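Local atomic coordinates of protein-L-isoaspartate(D-aspartate) O-methyltransferase (Sulfolobus tokodaii, PDB entry 1VBF), a protein that probably methylates L-isoaspartyl residues of damaged proteins with S-adenosyl-L-methionine as the methyl donor, contributing to their repair or degradation. Residues B[207-210]-B[211-215]. Sequence-based numbering, arbitrary orientation.
Sequences DDIE and FRVNK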
ATOM      1  N   ASP B 207      12.971  -0.917   1.208  1.00 51.73           N
ATOM      2  CA  ASP B 207      12.096  -0.873   0.049  1.00 51.98           C
ATOM      3  C   ASP B 207      10.692  -1.453   0.217  1.00 52.26           C
ATOM      4  O   ASP B 207      10.294  -2.341  -0.532  1.00 53.94           O
ATOM      5  CB  ASP B 207      12.781  -1.565  -1.130  1.00 52.93           C
ATOM      6  CG  ASP B 207      12.057  -1.324  -2.446  1.00 54.70           C
ATOM      7  OD1 ASP B 207      11.805  -0.137  -2.772  1.00 53.64           O
ATOM      8  OD2 ASP B 207      11.736  -2.312  -3.152  1.00 54.56           O
ATOM      9  N   ASP B 208       9.946  -0.979   1.207  1.00 51.94           N
ATOM     10  CA  ASP B 208       8.580  -1.444   1.389  1.00 50.13           C
ATOM     11  C   ASP B 208       7.779  -0.191   1.091  1.00 49.59           C
ATOM     12  O   ASP B 208       8.282   0.928   1.263  1.00 49.39           O
ATOM     13  CB  ASP B 208       8.325  -1.985   2.805  1.00 51.21           C
ATOM     14  CG  ASP B 208       8.856  -1.080   3.895  1.00 53.15           C
ATOM     15  OD1 ASP B 208      10.078  -1.086   4.146  1.00 55.40           O
ATOM     16  OD2 ASP B 208       8.050  -0.361   4.507  1.00 55.28           O
ATOM     17  N   ILE B 209       6.569  -0.396   0.585  1.00 48.45           N
ATOM     18  CA  ILE B 209       5.692   0.688   0.190  1.00 47.43           C
ATOM     19  C   ILE B 209       5.472   1.742   1.274  1.00 47.33           C
ATOM     20  O   ILE B 209       5.197   2.904   0.963  1.00 46.02           O
ATOM     21  CB  ILE B 209       4.322   0.118  -0.337  1.00 46.71           C
ATOM     22  CG1 ILE B 209       3.779   1.058  -1.404  1.00 45.91           C
ATOM     23  CG2 ILE B 209       3.322  -0.079   0.796  1.00 44.21           C
ATOM     24  CD1 ILE B 209       2.402   0.738  -1.852  1.00 48.22           C
ATOM     25  N   GLU B 210       5.595   1.355   2.541  1.00 47.41           N
ATOM     26  CA  GLU B 210       5.415   2.335   3.602  1.00 49.17           C
ATOM     27  C   GLU B 210       6.565   3.348   3.474  1.00 49.09           C
ATOM     28  O   GLU B 210       6.350   4.555   3.356  1.00 48.51           O
ATOM     29  CB  GLU B 210       5.420   1.634   4.970  1.00 51.09           C
ATOM     30  CG  GLU B 210       5.209   2.553   6.183  1.00 55.19           C
ATOM     31  CD  GLU B 210       3.926   3.404   6.127  1.00 57.11           C
ATOM     32  OE1 GLU B 210       2.840   2.888   5.751  1.00 57.79           O
ATOM     33  OE2 GLU B 210       4.007   4.600   6.483  1.00 58.15           O
ATOM     34  N   PHE B 211       7.788   2.830   3.452  1.00 49.23           N
ATOM     35  CA  PHE B 211       8.966   3.660   3.329  1.00 48.53           C
ATOM     36  C   PHE B 211       8.981   4.530   2.107  1.00 46.05           C
ATOM     37  O   PHE B 211       9.298   5.705   2.199  1.00 44.81           O
ATOM     38  CB  PHE B 211      10.220   2.799   3.342  1.00 53.12           C
ATOM     39  CG  PHE B 211      10.768   2.590   4.711  1.00 59.20           C
ATOM     40  CD1 PHE B 211      10.010   1.918   5.682  1.00 60.43           C
ATOM     41  CD2 PHE B 211      12.009   3.135   5.074  1.00 60.89           C
ATOM     42  CE1 PHE B 211      10.474   1.793   7.000  1.00 61.69           C
ATOM     43  CE2 PHE B 211      12.490   3.017   6.404  1.00 61.79           C
ATOM     44  CZ  PHE B 211      11.718   2.345   7.366  1.00 61.81           C
ATOM     45  N   ARG B 212       8.650   3.936   0.963  1.00 45.59           N
ATOM     46  CA  ARG B 212       8.630   4.620  -0.335  1.00 44.07           C
ATOM     47  C   ARG B 212       7.668   5.814  -0.325  1.00 44.73           C
ATOM     48  O   ARG B 212       7.966   6.881  -0.882  1.00 44.26           O
ATOM     49  CB  ARG B 212       8.229   3.621  -1.433  1.00 41.88           C
ATOM     50  CG  ARG B 212       9.227   2.493  -1.677  1.00 38.42           C
ATOM     51  CD  ARG B 212       8.629   1.391  -2.536  1.00 36.79           C
ATOM     52  NE  ARG B 212       8.327   1.830  -3.896  1.00 35.15           N
ATOM     53  CZ  ARG B 212       7.576   1.133  -4.741  1.00 36.09           C
ATOM     54  NH1 ARG B 212       7.073  -0.029  -4.352  1.00 35.67           N
ATOM     55  NH2 ARG B 212       7.281   1.609  -5.948  1.00 35.11           N
ATOM     56  N   VAL B 213       6.520   5.618   0.317  1.00 44.87           N
ATOM     57  CA  VAL B 213       5.501   6.645   0.434  1.00 43.90           C
ATOM     58  C   VAL B 213       5.966   7.742   1.387  1.00 45.75           C
ATOM     59  O   VAL B 213       5.782   8.926   1.101  1.00 45.39           O
ATOM     60  CB  VAL B 213       4.198   6.021   0.921  1.00 43.30           C
ATOM     61  CG1 VAL B 213       3.175   7.103   1.257  1.00 41.26           C
ATOM     62  CG2 VAL B 213       3.677   5.072  -0.160  1.00 41.70           C
ATOM     63  N   ASN B 214       6.565   7.340   2.513  1.00 47.06           N
ATOM     64  CA  ASN B 214       7.107   8.274   3.500  1.00 47.47           C
ATOM     65  C   ASN B 214       8.099   9.188   2.793  1.00 48.01           C
ATOM     66  O   ASN B 214       8.196  10.372   3.086  1.00 46.50           O
ATOM     67  CB  ASN B 214       7.854   7.525   4.598  1.00 47.85           C
ATOM     68  CG  ASN B 214       6.933   6.892   5.607  1.00 51.41           C
ATOM     69  OD1 ASN B 214       7.277   5.879   6.225  1.00 52.34           O
ATOM     70  ND2 ASN B 214       5.750   7.480   5.787  1.00 52.39           N
ATOM     71  N   LYS B 215       8.855   8.616   1.868  1.00 49.35           N
ATOM     72  CA  LYS B 215       9.834   9.386   1.121  1.00 52.80           C
ATOM     73  C   LYS B 215       9.142  10.338   0.153  1.00 53.68           C
ATOM     74  O   LYS B 215       9.480  11.520   0.073  1.00 54.02           O
ATOM     75  CB  LYS B 215      10.759   8.451   0.343  1.00 54.23           C
ATOM     76  CG  LYS B 215      11.820   9.181  -0.461  1.00 55.16           C
ATOM     77  CD  LYS B 215      12.740   8.192  -1.141  1.00 58.21           C
ATOM     78  CE  LYS B 215      13.745   8.872  -2.061  1.00 59.58           C
ATOM     79  NZ  LYS B 215      14.624   7.845  -2.704  1.00 61.06           N
TER
HETATM   80  O   HOH W   1       8.017  -1.848  -2.476  1.00 34.70           O
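Asp208 N-caps the helix 209-223, and its carboxylate turns back to Phe211, three residues on in the first turn. Asp208 OD2 accepts the backbone N-H of Phe211 in a weak capping bond of 3.4 Å. Asp208 CG sits between its own backbone N and carbonyl carbon (chi1 47°), which brings the carboxylate toward the N-H of Phe211. Asp208 OD2 also lies at the edge of the Phe211 ring, near its plane and 3.2 Å from Phe211 CD1, and it pairs with Arg169 in a salt bridge, so one oxygen meets helix start, ring and charge together.

Arg212 is the side chain to follow outward. Its backbone N binds Asp208 O at 3.0 Å, opening the helical ladder, and CB and CG then pass beside that carbonyl oxygen. Arg212 CD comes 3.5 Å from Asp207 OD1. Arg212 NE stays 4.2 Å from Asp207 OD1; the oxygen sits off the guanidinium plane, where it can feel the positive charge but is not aimed at by any N-H. Further out, the strongest polar partner of the guanidinium is Glu217 of the fifth subunit.

Two residues further on, the backbone N of Asn214 donates to Glu210 O at 2.9 Å. Glu210 OE2 forms a salt bridge with Arg212 of the fourth subunit and a hydrogen bond with Tyr206 of the second, while Ile209 packs on its counterparts in three other copies, as fits a helix built into the trimeric coiled-coil assembly of this enzyme. Back at the tip of Arg212, NH1 donates to a water at 2.8 Å, and that water donates in turn to Asp207 O.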